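Local coordinates for acyl-CoA dehydrogenase family protein (Porphyromonas gingivalis, PDB 2OKU) that probably oxidises acyl-CoA substrates with the help of FAD, as in other acyl-CoA dehydrogenases, and is represented here by its C-terminal domain, at residues Val2-Ile6 with Leu61-Ala65; Ile15-Arg19 with Thr42-Glu46; Thr25-Leu31 with Met82-Asn86; Ala37-Met41 with Leu99-Gln103; Glu70-Ala75 with Glu105-Asp110. All blocks are in the same frame, centred on the assembly; numbering follows the deposited sequence. Where two conformers were deposited one is given.

Interaction 1 of 5, residues Val2-Ile6 with Leu61-Ala65; sequences VVAAI and LDFQA
The carboxylate oxygen OD1 of Asp62 rests against Val3, 3.6 Å from its CB. It also takes a weak hydrogen bond from NE2 of Gln58, one turn earlier on the same helix. The backbone N of Val3 stays 3.9 Å from OD1, too far for a bond. The N-terminal end of the short helix 2-5 would probably still favour a negative group beside it.

The rest of the contact is apolar. Val3 sends its CG2 branch, anti to the backbone N, to CD2 of Leu61 at 3.6 Å. The two side chains meet at about a right angle. Leu61 reaches this place because its CG is also anti to the backbone N (chi1 178°). Further along, Ile6 presses its end on Ala65, with CD1 3.7 Å from CB. The same methyl lies 3.7 Å from the backbone O of Ala65. Ile6 has just left the helical backbone, and its N bonds to O of Val3. Val2 also borders Ala65, but its CG1 is modelled impossibly close to the alanine CB, so its exact position is doubtful.

The short helix 2-5 thus lies against one side of the first turns of helix 58-87. Val3 also touches Gln58, Ile6 touches Val69 and Leu61 packs on Leu68. The other side of helix 58-87 faces helix 92-115 and the chain after it. There Phe63 stacks on Phe116, and Gln64 packs against Tyr112 and Val113. The contact therefore joins the start of the chain to one end of the helix bundle.

Interaction 2 of 5, residues Ile15-Arg19 with Thr42-Glu46; sequences IARIR and TDRAE
Arg19 forms salt bridges with both Glu46 and Asp43. It grips Glu46 end-on, with NH2 2.8 Å from OE1. The second arm of the grip runs from NH1 to OE2 at 2.9 Å. The NH2 bond to OE1 is nearly straight (167°) and lies in the guanidinium plane, yet it meets the carboxylate from well above the plane of that group. NH2 also binds OD1 of Asp43 at 2.9 Å, on the anti side of that oxygen. One nitrogen is therefore shared by two acids. An extended chain from CG to NE carries the guanidinium out to them.

Water adds a further link. It accepts from NE of Arg19 at 3.0 Å and donates to OD1 of Asp43. This oxygen is thus held both directly and through solvent. With NE, NH1 and NH2 all bonded, the guanidinium should turn little.

Van der Waals contacts lie beneath. CG2 of Ile15 sits over one guanidinium face, 3.2 Å above the plane. CD1 of Ile15 touches CG2 of Thr42 at 3.7 Å as the two side chains slide past each other. Ile18 meets Thr42 tip to tip, CG2 being 3.4 Å from OG1. That hydroxyl is bonded to O of Leu38 in its own helix.

The two segments run nearly antiparallel, at 159°. They belong to helix 13-22 and helix 32-53. Behind them lies helix 58-87: Ile18 and Thr42 both touch His79, while Ala45 touches Met71. The salt bridges close the outer side of this three-helix junction.

Interaction 3 of 5, residues Thr25-Leu31 with Met82-Asn86; sequences TEVKPEL and MLAAN
Leu31 packs tightly on the last turns of helix 58-87. Its CD2 lies 3.4 Å from the backbone N of Asn86 and 3.5 Å from CB of the same residue. CG of Leu31 meets CG of Met82, a selenomethionine, at 4.0 Å, and its CD1 touches CB of Ala85. Val27 adds a second apolar point against Met82: the two side chains cross at about a right angle, CG1 of Val27 lying 3.8 Å from CE of Met82. The bends in the Met82 chain bring its CE round to this valine. Thr25 closes the line against CD2 of Leu83, while its OG1 is bonded to O of Tyr22.

The other side is wet. Asn86 extends its amide from a CG anti to the backbone N (chi1 -178°), and it meets the loop backbone through two waters. One donates to OD1 of Asn86 at 2.6 Å and accepts from N of Lys28 at 2.7 Å. The other donates to O of Glu26 at 2.8 Å and accepts from ND2 of Asn86 at 3.1 Å. Each end of the amide thus has a water partner.

Segment 25-31 has no regular structure and links helix 13-22 to helix 32-53. The chemistry implies two kinds of hold: Leu31 and Val27 anchor the loop by apolar packing, deepest at Leu31, and Asn86 holds the extended backbone of Glu26 to Lys28 indirectly, with water replacing direct bonds.

Interaction 4 of 5, residues Ala37-Met41 with Leu99-Gln103; sequences ALARM and LRYGQ
Met41, a selenomethionine, lies across both Leu99 and Gln103. It passes Leu99 at a slant, with SE 3.6 Å from CD1. It meets Gln103 at about a right angle, and SE is 3.9 Å from CG there. The chain is straight as far as SE and then turns at chi3 (70°). That turn lays CE on the backbone of Gly102, 3.5 Å from its C. The fit is close, because Gly102 presents bare backbone at this point.

Leu99 splits its two methyls between different partners. CD1 takes Met41 and also CD2 of Leu38, at 4.0 Å. CD2 takes CB of Ala37, likewise at 4.0 Å. The branch point faces the gap between the helices because CG is anti to the backbone N (chi1 172°).

Gln103 is extended and runs back over Ala37, with NE2 3.8 Å from CB. A water joins the same two residues: it accepts from NE2 of Gln103 at 3.0 Å and donates to O of Ala37 at 2.8 Å. The polar link thus lies beside the apolar one.

Leu38 and Met41 also reach helix 58-87, at His79, Met82 and His74. On another side of helix 92-115, Tyr101 meets Tyr101 and Tyr98 of the second subunit. The two segments run almost parallel, at 21°. Parallel first and third long helices, 32-53 and 92-115, with the antiparallel helix 58-87 between them in sequence, are what an up-and-down helical bundle gives. This bundle is the extra C-terminal domain of the protein.

Interaction 5 of 5, residues Glu70-Ala75 with Glu105-Asp110; sequences EMTAHA and EQEKID
This contact is the central antiparallel helix pair of the bundle, where helices 58-87 and 92-115 meet at 158°. Gln106 crosses between them. Its NE2 donates to the backbone O of Met71 at 2.9 Å and 159°, with the acceptor in the amide plane. The same NE2 probably also bonds O of Met41 on helix 32-53, so one buried amide would tie three helices.

Met71, a selenomethionine, turns at chi2 (77°) and lies across Gln106 at about a right angle. SE sits 3.5 Å from O of Gln106 and 3.9 Å from CB of Ile109.

The His74 ring is packed on two sides. CB of Glu105 lies over one face, 3.3 Å from NE2. CD1 of Ile109 comes to the ring edge, 4.0 Å from CD2, and also touches CB of Glu70 at 3.7 Å. ND1 of His74 is hydrogen-bonded to OH of Tyr98 of the second subunit, whose ring meets the imidazole. Lys108 forms a salt bridge with Glu105 one turn back, at 2.8 Å between NZ and OE2.

The two helices pack as the antiparallel neighbours of an up-and-down bundle, and His74 places the pair at the interface with the second subunit.

How the interactions relate
Interactions 2, 4 and 5 form the middle of the bundle. Interactions 4 and 5 have centres 9 Å apart and share helix 92-115; CE of Met41 lies 3.7 Å from O of His74. Both also reach the second subunit. The centres of interactions 2 and 5 are 12 Å apart, and Arg44 joins them, with NH2 2.8 Å from OE1 of Glu107. Interaction 3 meets interaction 4 where CB of Met82 touches CD1 of Leu38 at 3.7 Å. Interaction 1 touches none of the others. It lies about 33 Å from interaction 3, centre to centre, near the other end of helix 58-87. None of the five contacts identifies a flavin or substrate site.

Interaction 1 of 5, residues Val2-Ile6 with Leu61-Ala65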
# COMPACT_ATOMS: atom_id res chain seq x y z
N VAL A 2 -11.87 8.60 -20.56
CA VAL A 2 -10.78 8.07 -19.74
C VAL A 2 -9.78 9.20 -19.49
O VAL A 2 -9.35 9.41 -18.36
CB VAL A 2 -10.08 6.87 -20.40
CG1 VAL A 2 -8.61 6.95 -20.17
CG2 VAL A 2 -10.66 5.52 -19.88
N VAL A 3 -9.42 9.92 -20.54
CA VAL A 3 -8.63 11.16 -20.43
C VAL A 3 -9.22 12.12 -19.36
O VAL A 3 -8.49 12.57 -18.48
CB VAL A 3 -8.48 11.85 -21.83
CG1 VAL A 3 -9.82 12.30 -22.37
CG2 VAL A 3 -7.50 13.00 -21.79
N ALA A 4 -10.53 12.37 -19.42
CA ALA A 4 -11.21 13.26 -18.47
C ALA A 4 -11.13 12.70 -17.05
O ALA A 4 -10.81 13.42 -16.11
CB ALA A 4 -12.71 13.45 -18.87
N ALA A 5 -11.43 11.41 -16.91
CA ALA A 5 -11.40 10.74 -15.60
C ALA A 5 -10.02 10.80 -14.96
O ALA A 5 -9.88 10.61 -13.73
CB ALA A 5 -11.83 9.25 -15.74
N ILE A 6 -8.99 11.05 -15.75
CA ILE A 6 -7.63 11.09 -15.20
C ILE A 6 -6.92 12.45 -15.36
O ILE A 6 -5.72 12.53 -15.22
CB ILE A 6 -6.71 9.90 -15.69
CG1 ILE A 6 -6.12 10.10 -17.08
CG2 ILE A 6 -7.41 8.54 -15.59
CD1 ILE A 6 -4.81 9.26 -17.25
N LEU A 61 -2.76 8.10 -25.21
CA LEU A 61 -3.05 8.51 -23.83
C LEU A 61 -4.20 7.69 -23.28
O LEU A 61 -4.15 7.23 -22.18
CB LEU A 61 -3.39 10.01 -23.73
CG LEU A 61 -3.75 10.54 -22.34
CD1 LEU A 61 -2.61 10.27 -21.33
CD2 LEU A 61 -4.06 12.05 -22.40
N ASP A 62 -5.25 7.53 -24.07
CA ASP A 62 -6.39 6.73 -23.66
C ASP A 62 -5.99 5.28 -23.37
O ASP A 62 -6.45 4.66 -22.40
CB ASP A 62 -7.46 6.77 -24.75
CG ASP A 62 -8.07 8.14 -24.92
OD1 ASP A 62 -7.93 9.00 -24.00
OD2 ASP A 62 -8.68 8.37 -25.98
N PHE A 63 -5.13 4.73 -24.22
CA PHE A 63 -4.67 3.34 -24.07
C PHE A 63 -3.82 3.14 -22.79
O PHE A 63 -3.93 2.12 -22.10
CB PHE A 63 -3.87 2.94 -25.31
CG PHE A 63 -3.28 1.58 -25.23
CD1 PHE A 63 -4.09 0.45 -25.32
CD2 PHE A 63 -1.91 1.42 -25.06
CE1 PHE A 63 -3.53 -0.83 -25.23
CE2 PHE A 63 -1.34 0.15 -24.96
CZ PHE A 63 -2.14 -0.98 -25.06
N GLN A 64 -2.97 4.12 -22.50
CA GLN A 64 -2.03 4.08 -21.38
C GLN A 64 -2.59 4.68 -20.11
O GLN A 64 -1.92 4.65 -19.07
CB GLN A 64 -0.74 4.81 -21.74
CG GLN A 64 0.02 4.31 -22.98
CD GLN A 64 0.55 2.89 -22.87
OE1 GLN A 64 0.03 2.07 -22.11
NE2 GLN A 64 1.57 2.58 -23.68
N ALA A 65 -3.80 5.23 -20.17
CA ALA A 65 -4.38 5.93 -19.00
C ALA A 65 -4.36 5.17 -17.69
O ALA A 65 -3.88 5.70 -16.68
CB ALA A 65 -5.84 6.42 -19.31

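Interaction 2 of 5, residues Ile15-Arg19 with Thr42-Glu46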
# COMPACT_ATOMS: atom_id res chain seq x y z
N ILE A 15 1.26 14.36 -7.43
CA ILE A 15 2.69 14.69 -7.48
C ILE A 15 2.96 15.96 -6.66
O ILE A 15 3.91 16.02 -5.87
CB ILE A 15 3.17 14.86 -8.96
CG1 ILE A 15 2.92 13.59 -9.82
CG2 ILE A 15 4.67 15.33 -9.03
CD1 ILE A 15 3.37 12.32 -9.23
N ALA A 16 2.08 16.95 -6.81
CA ALA A 16 2.18 18.22 -6.06
C ALA A 16 1.97 17.98 -4.57
O ALA A 16 2.74 18.49 -3.74
CB ALA A 16 1.19 19.27 -6.60
N ARG A 17 0.97 17.17 -4.21
CA ARG A 17 0.72 16.87 -2.79
C ARG A 17 1.92 16.12 -2.15
O ARG A 17 2.35 16.43 -1.00
CB ARG A 17 -0.58 16.10 -2.57
CG ARG A 17 -0.86 15.97 -1.07
CD ARG A 17 -2.25 15.51 -0.75
NE ARG A 17 -2.46 15.67 0.69
CZ ARG A 17 -3.54 15.24 1.35
NH1 ARG A 17 -4.52 14.63 0.70
NH2 ARG A 17 -3.61 15.42 2.66
N ILE A 18 2.45 15.16 -2.89
CA ILE A 18 3.62 14.44 -2.47
C ILE A 18 4.76 15.42 -2.17
O ILE A 18 5.38 15.37 -1.11
CB ILE A 18 4.09 13.42 -3.54
CG1 ILE A 18 3.16 12.18 -3.48
CG2 ILE A 18 5.60 13.08 -3.32
CD1 ILE A 18 3.33 11.21 -4.63
N ARG A 19 5.04 16.31 -3.11
CA ARG A 19 6.19 17.19 -2.97
C ARG A 19 5.98 18.29 -1.93
O ARG A 19 6.90 18.63 -1.17
CB ARG A 19 6.55 17.80 -4.32
CG ARG A 19 7.14 16.78 -5.24
CD ARG A 19 7.21 17.29 -6.64
NE ARG A 19 7.85 16.31 -7.49
CZ ARG A 19 7.86 16.35 -8.82
NH1 ARG A 19 7.26 17.34 -9.47
NH2 ARG A 19 8.49 15.40 -9.48
N THR A 42 8.15 9.12 -7.34
CA THR A 42 7.32 10.26 -7.74
C THR A 42 7.85 10.89 -9.04
O THR A 42 7.10 11.09 -10.00
CB THR A 42 7.21 11.29 -6.60
OG1 THR A 42 6.82 10.63 -5.39
CG2 THR A 42 6.23 12.41 -6.93
N ASP A 43 9.15 11.18 -9.08
CA ASP A 43 9.77 11.70 -10.29
C ASP A 43 9.57 10.73 -11.48
O ASP A 43 9.33 11.18 -12.58
CB ASP A 43 11.27 11.94 -10.12
CG ASP A 43 11.61 12.99 -9.05
OD1 ASP A 43 10.74 13.77 -8.62
OD2 ASP A 43 12.79 13.00 -8.63
N ARG A 44 9.69 9.42 -11.23
CA ARG A 44 9.50 8.39 -12.28
C ARG A 44 8.08 8.42 -12.84
O ARG A 44 7.88 8.36 -14.06
CB ARG A 44 9.80 7.00 -11.73
CG ARG A 44 10.16 5.96 -12.75
CD ARG A 44 11.64 5.63 -12.54
NE ARG A 44 12.25 4.82 -13.59
CZ ARG A 44 12.22 3.50 -13.66
NH1 ARG A 44 11.53 2.78 -12.77
NH2 ARG A 44 12.86 2.90 -14.67
N ALA A 45 7.09 8.53 -11.95
CA ALA A 45 5.69 8.67 -12.40
C ALA A 45 5.47 9.93 -13.27
O ALA A 45 4.90 9.85 -14.33
CB ALA A 45 4.74 8.69 -11.17
N GLU A 46 5.96 11.08 -12.81
CA GLU A 46 5.85 12.33 -13.54
C GLU A 46 6.52 12.20 -14.90
O GLU A 46 5.97 12.65 -15.90
CB GLU A 46 6.50 13.48 -12.75
CG GLU A 46 6.46 14.85 -13.43
CD GLU A 46 7.11 15.92 -12.59
OE1 GLU A 46 8.32 15.78 -12.29
OE2 GLU A 46 6.40 16.86 -12.20
O HOH W 1 9.36 14.14 -6.10

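Interaction 3 of 5, residues Thr25-Leu31 with Met82-Asn86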
# COMPACT_ATOMS: atom_id res chain seq x y z
N THR A 25 7.37 15.96 5.47
CA THR A 25 7.25 15.29 6.74
C THR A 25 8.64 15.05 7.29
O THR A 25 9.50 14.51 6.58
CB THR A 25 6.58 13.92 6.61
OG1 THR A 25 5.40 14.06 5.83
CG2 THR A 25 6.25 13.33 7.98
N GLU A 26 8.84 15.45 8.53
CA GLU A 26 10.11 15.22 9.22
C GLU A 26 10.12 13.77 9.66
O GLU A 26 9.21 13.36 10.37
CB GLU A 26 10.22 16.17 10.42
CG GLU A 26 11.41 15.90 11.33
CD GLU A 26 11.56 16.92 12.47
OE1 GLU A 26 10.61 17.08 13.29
OE2 GLU A 26 12.66 17.52 12.57
N VAL A 27 11.09 12.98 9.20
CA VAL A 27 11.16 11.58 9.59
C VAL A 27 12.50 11.30 10.28
O VAL A 27 13.48 12.03 10.11
CB VAL A 27 10.92 10.61 8.38
CG1 VAL A 27 9.59 10.91 7.74
CG2 VAL A 27 12.05 10.69 7.36
N LYS A 28 12.54 10.24 11.06
CA LYS A 28 13.78 9.82 11.70
C LYS A 28 14.71 9.23 10.63
O LYS A 28 14.24 8.84 9.57
CB LYS A 28 13.48 8.80 12.77
CG LYS A 28 12.85 9.43 14.02
CD LYS A 28 12.63 8.43 15.14
CE LYS A 28 13.98 7.81 15.63
NZ LYS A 28 13.92 7.26 17.03
N PRO A 29 16.03 9.18 10.91
CA PRO A 29 16.99 8.63 9.94
C PRO A 29 16.62 7.26 9.39
O PRO A 29 16.88 6.97 8.23
CB PRO A 29 18.29 8.53 10.75
CG PRO A 29 18.17 9.62 11.77
CD PRO A 29 16.71 9.65 12.14
N GLU A 30 16.01 6.42 10.21
CA GLU A 30 15.64 5.07 9.80
C GLU A 30 14.64 5.02 8.66
O GLU A 30 14.61 4.05 7.91
CB GLU A 30 15.11 4.27 10.99
CG GLU A 30 13.86 4.86 11.63
CD GLU A 30 13.91 4.84 13.15
OE1 GLU A 30 14.97 4.48 13.70
OE2 GLU A 30 12.90 5.20 13.79
N LEU A 31 13.84 6.08 8.52
CA LEU A 31 12.83 6.16 7.45
C LEU A 31 13.29 7.06 6.29
O LEU A 31 12.64 7.14 5.22
CB LEU A 31 11.52 6.66 8.09
CG LEU A 31 10.19 6.17 7.57
CD1 LEU A 31 10.15 4.64 7.39
CD2 LEU A 31 9.04 6.69 8.48
N MSE A 82 4.61 5.01 4.35
CA MSE A 82 5.71 5.71 5.03
C MSE A 82 5.18 6.51 6.23
O MSE A 82 5.78 6.52 7.30
CB MSE A 82 6.45 6.65 4.06
CG MSE A 82 7.89 7.02 4.38
SE MSE A 82 8.24 8.92 3.98
CE MSE A 82 7.14 9.01 5.53
N LEU A 83 4.07 7.21 6.04
CA LEU A 83 3.48 8.01 7.12
C LEU A 83 3.01 7.11 8.26
O LEU A 83 3.19 7.45 9.42
CB LEU A 83 2.35 8.89 6.58
CG LEU A 83 2.77 10.01 5.60
CD1 LEU A 83 1.53 10.70 5.03
CD2 LEU A 83 3.68 11.06 6.24
N ALA A 84 2.47 5.94 7.93
CA ALA A 84 2.11 4.96 8.96
C ALA A 84 3.32 4.50 9.77
O ALA A 84 3.25 4.39 11.00
CB ALA A 84 1.38 3.77 8.35
N ALA A 85 4.43 4.21 9.07
CA ALA A 85 5.67 3.79 9.72
C ALA A 85 6.33 4.91 10.51
O ALA A 85 7.01 4.65 11.50
CB ALA A 85 6.67 3.22 8.68
N ASN A 86 6.15 6.16 10.09
CA ASN A 86 6.63 7.30 10.87
C ASN A 86 5.87 7.42 12.20
O ASN A 86 6.46 7.72 13.24
CB ASN A 86 6.48 8.57 10.03
CG ASN A 86 7.00 9.81 10.74
OD1 ASN A 86 8.15 9.85 11.17
ND2 ASN A 86 6.15 10.84 10.85
O HOH W 2 6.77 13.74 11.78
O HOH W 3 10.45 8.60 11.27

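Interaction 4 of 5, residues Ala37-Met41 with Leu99-Gln103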
# COMPACT_ATOMS: atom_id res chain seq x y z
N ALA A 37 13.58 7.15 -1.59
CA ALA A 37 13.11 6.20 -2.62
C ALA A 37 11.73 6.60 -3.17
O ALA A 37 11.49 6.52 -4.38
CB ALA A 37 13.04 4.79 -2.05
N LEU A 38 10.84 7.05 -2.28
CA LEU A 38 9.52 7.51 -2.70
C LEU A 38 9.59 8.76 -3.56
O LEU A 38 8.80 8.92 -4.46
CB LEU A 38 8.63 7.77 -1.49
CG LEU A 38 8.19 6.50 -0.78
CD1 LEU A 38 7.65 6.85 0.60
CD2 LEU A 38 7.18 5.74 -1.61
N ALA A 39 10.54 9.65 -3.27
CA ALA A 39 10.76 10.84 -4.11
C ALA A 39 11.16 10.41 -5.53
O ALA A 39 10.62 10.94 -6.51
CB ALA A 39 11.83 11.75 -3.48
N ARG A 40 12.05 9.43 -5.64
CA ARG A 40 12.45 8.89 -6.95
C ARG A 40 11.25 8.26 -7.68
O ARG A 40 11.10 8.46 -8.89
CB ARG A 40 13.62 7.89 -6.84
CG ARG A 40 14.95 8.58 -6.51
CD ARG A 40 16.15 7.60 -6.38
NE ARG A 40 16.28 6.68 -7.51
CZ ARG A 40 16.96 6.90 -8.65
NH1 ARG A 40 17.60 8.05 -8.89
NH2 ARG A 40 16.98 5.94 -9.58
N MSE A 41 10.43 7.50 -6.96
CA MSE A 41 9.19 6.92 -7.57
C MSE A 41 8.23 8.00 -8.08
O MSE A 41 7.56 7.83 -9.11
CB MSE A 41 8.45 6.01 -6.58
CG MSE A 41 9.22 4.77 -6.23
SE MSE A 41 8.33 3.76 -4.83
CE MSE A 41 6.80 3.16 -5.89
N LEU A 99 7.27 -1.06 -0.27
CA LEU A 99 8.07 -0.19 -1.16
C LEU A 99 8.67 -0.98 -2.34
O LEU A 99 8.64 -0.51 -3.47
CB LEU A 99 9.19 0.50 -0.38
CG LEU A 99 10.24 1.30 -1.18
CD1 LEU A 99 9.63 2.61 -1.62
CD2 LEU A 99 11.51 1.56 -0.36
N ARG A 100 9.18 -2.17 -2.06
CA ARG A 100 9.80 -3.03 -3.08
C ARG A 100 8.78 -3.44 -4.11
O ARG A 100 9.06 -3.43 -5.30
CB ARG A 100 10.42 -4.28 -2.44
CG ARG A 100 11.45 -3.99 -1.36
CD ARG A 100 12.42 -2.92 -1.81
NE ARG A 100 13.24 -2.40 -0.73
CZ ARG A 100 14.05 -1.36 -0.88
NH1 ARG A 100 14.15 -0.74 -2.05
NH2 ARG A 100 14.76 -0.94 0.15
N TYR A 101 7.60 -3.80 -3.63
CA TYR A 101 6.47 -4.14 -4.48
C TYR A 101 6.13 -2.98 -5.41
O TYR A 101 6.04 -3.16 -6.61
CB TYR A 101 5.28 -4.50 -3.63
CG TYR A 101 4.03 -4.83 -4.41
CD1 TYR A 101 3.86 -6.07 -5.00
CD2 TYR A 101 3.03 -3.90 -4.57
CE1 TYR A 101 2.69 -6.37 -5.74
CE2 TYR A 101 1.89 -4.17 -5.29
CZ TYR A 101 1.71 -5.40 -5.86
OH TYR A 101 0.53 -5.64 -6.57
N GLY A 102 5.98 -1.79 -4.83
CA GLY A 102 5.68 -0.60 -5.61
C GLY A 102 6.77 -0.31 -6.62
O GLY A 102 6.50 0.03 -7.75
N GLN A 103 8.03 -0.47 -6.21
CA GLN A 103 9.15 -0.25 -7.14
C GLN A 103 9.13 -1.25 -8.30
O GLN A 103 9.30 -0.87 -9.45
CB GLN A 103 10.49 -0.34 -6.42
CG GLN A 103 10.78 0.84 -5.51
CD GLN A 103 12.02 0.66 -4.66
OE1 GLN A 103 12.37 -0.46 -4.26
NE2 GLN A 103 12.69 1.75 -4.36
O HOH W 4 12.79 4.45 -5.69

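Interaction 5 of 5, residues Glu70-Ala75 with Glu105-Asp110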
# COMPACT_ATOMS: atom_id res chain seq x y z
N GLU A 70 -1.98 3.82 -12.30
CA GLU A 70 -1.25 2.86 -11.48
C GLU A 70 0.15 3.34 -11.08
O GLU A 70 0.55 3.20 -9.93
CB GLU A 70 -1.12 1.54 -12.20
CG GLU A 70 -2.42 0.80 -12.36
CD GLU A 70 -2.19 -0.48 -13.15
OE1 GLU A 70 -1.23 -1.25 -12.78
OE2 GLU A 70 -2.96 -0.70 -14.10
N MSE A 71 0.86 3.91 -12.05
CA MSE A 71 2.20 4.43 -11.84
C MSE A 71 2.17 5.47 -10.71
O MSE A 71 3.01 5.48 -9.80
CB MSE A 71 2.71 5.05 -13.15
CG MSE A 71 4.15 5.45 -13.12
SE MSE A 71 5.28 3.82 -13.31
CE MSE A 71 7.03 4.76 -13.18
N THR A 72 1.15 6.33 -10.75
CA THR A 72 0.96 7.31 -9.72
C THR A 72 0.57 6.71 -8.37
O THR A 72 1.09 7.13 -7.32
CB THR A 72 -0.10 8.38 -10.17
OG1 THR A 72 0.32 8.98 -11.41
CG2 THR A 72 -0.26 9.45 -9.10
N ALA A 73 -0.37 5.76 -8.39
CA ALA A 73 -0.85 5.06 -7.20
C ALA A 73 0.31 4.46 -6.40
O ALA A 73 0.36 4.55 -5.16
CB ALA A 73 -1.88 3.96 -7.59
N HIS A 74 1.27 3.84 -7.09
CA HIS A 74 2.41 3.24 -6.37
C HIS A 74 3.16 4.28 -5.53
O HIS A 74 3.51 4.02 -4.36
CB HIS A 74 3.35 2.48 -7.33
CG HIS A 74 2.70 1.29 -7.94
ND1 HIS A 74 2.20 0.26 -7.18
CD2 HIS A 74 2.44 0.98 -9.23
CE1 HIS A 74 1.62 -0.62 -7.98
NE2 HIS A 74 1.79 -0.23 -9.23
N ALA A 75 3.41 5.45 -6.12
CA ALA A 75 4.05 6.54 -5.39
C ALA A 75 3.21 7.09 -4.23
O ALA A 75 3.75 7.31 -3.15
CB ALA A 75 4.44 7.69 -6.35
N GLU A 105 6.52 -2.91 -9.47
CA GLU A 105 5.38 -2.66 -10.33
C GLU A 105 5.56 -1.42 -11.17
O GLU A 105 5.21 -1.45 -12.35
CB GLU A 105 4.07 -2.62 -9.52
CG GLU A 105 3.69 -3.94 -8.81
CD GLU A 105 3.61 -5.11 -9.78
OE1 GLU A 105 2.86 -5.03 -10.75
OE2 GLU A 105 4.35 -6.08 -9.61
N GLN A 106 6.17 -0.37 -10.62
CA GLN A 106 6.48 0.82 -11.39
C GLN A 106 7.46 0.50 -12.55
O GLN A 106 7.34 1.02 -13.64
CB GLN A 106 7.10 1.91 -10.52
CG GLN A 106 6.11 2.79 -9.78
CD GLN A 106 6.72 4.14 -9.44
OE1 GLN A 106 7.94 4.25 -9.21
NE2 GLN A 106 5.88 5.18 -9.40
N GLU A 107 8.42 -0.38 -12.28
CA GLU A 107 9.41 -0.73 -13.28
C GLU A 107 8.75 -1.47 -14.46
O GLU A 107 9.02 -1.19 -15.61
CB GLU A 107 10.51 -1.57 -12.65
CG GLU A 107 11.60 -2.03 -13.59
CD GLU A 107 12.23 -0.96 -14.48
OE1 GLU A 107 12.50 0.17 -14.01
OE2 GLU A 107 12.52 -1.27 -15.67
N LYS A 108 7.85 -2.39 -14.16
CA LYS A 108 7.11 -3.14 -15.18
C LYS A 108 6.29 -2.18 -16.08
O LYS A 108 6.31 -2.27 -17.32
CB LYS A 108 6.18 -4.16 -14.52
CG LYS A 108 6.86 -5.38 -13.84
CD LYS A 108 5.75 -6.13 -13.09
CE LYS A 108 6.26 -7.24 -12.26
NZ LYS A 108 5.15 -7.96 -11.57
N ILE A 109 5.63 -1.23 -15.45
CA ILE A 109 4.83 -0.24 -16.16
C ILE A 109 5.74 0.65 -17.00
O ILE A 109 5.50 0.83 -18.19
CB ILE A 109 3.98 0.64 -15.23
CG1 ILE A 109 2.95 -0.18 -14.44
CG2 ILE A 109 3.28 1.76 -16.08
CD1 ILE A 109 2.34 0.54 -13.20
N ASP A 110 6.77 1.22 -16.39
CA ASP A 110 7.70 2.11 -17.10
C ASP A 110 8.31 1.44 -18.37
O ASP A 110 8.32 2.03 -19.44
CB ASP A 110 8.82 2.55 -16.15
CG ASP A 110 9.68 3.62 -16.75
OD1 ASP A 110 9.22 4.75 -16.81
OD2 ASP A 110 10.81 3.31 -17.14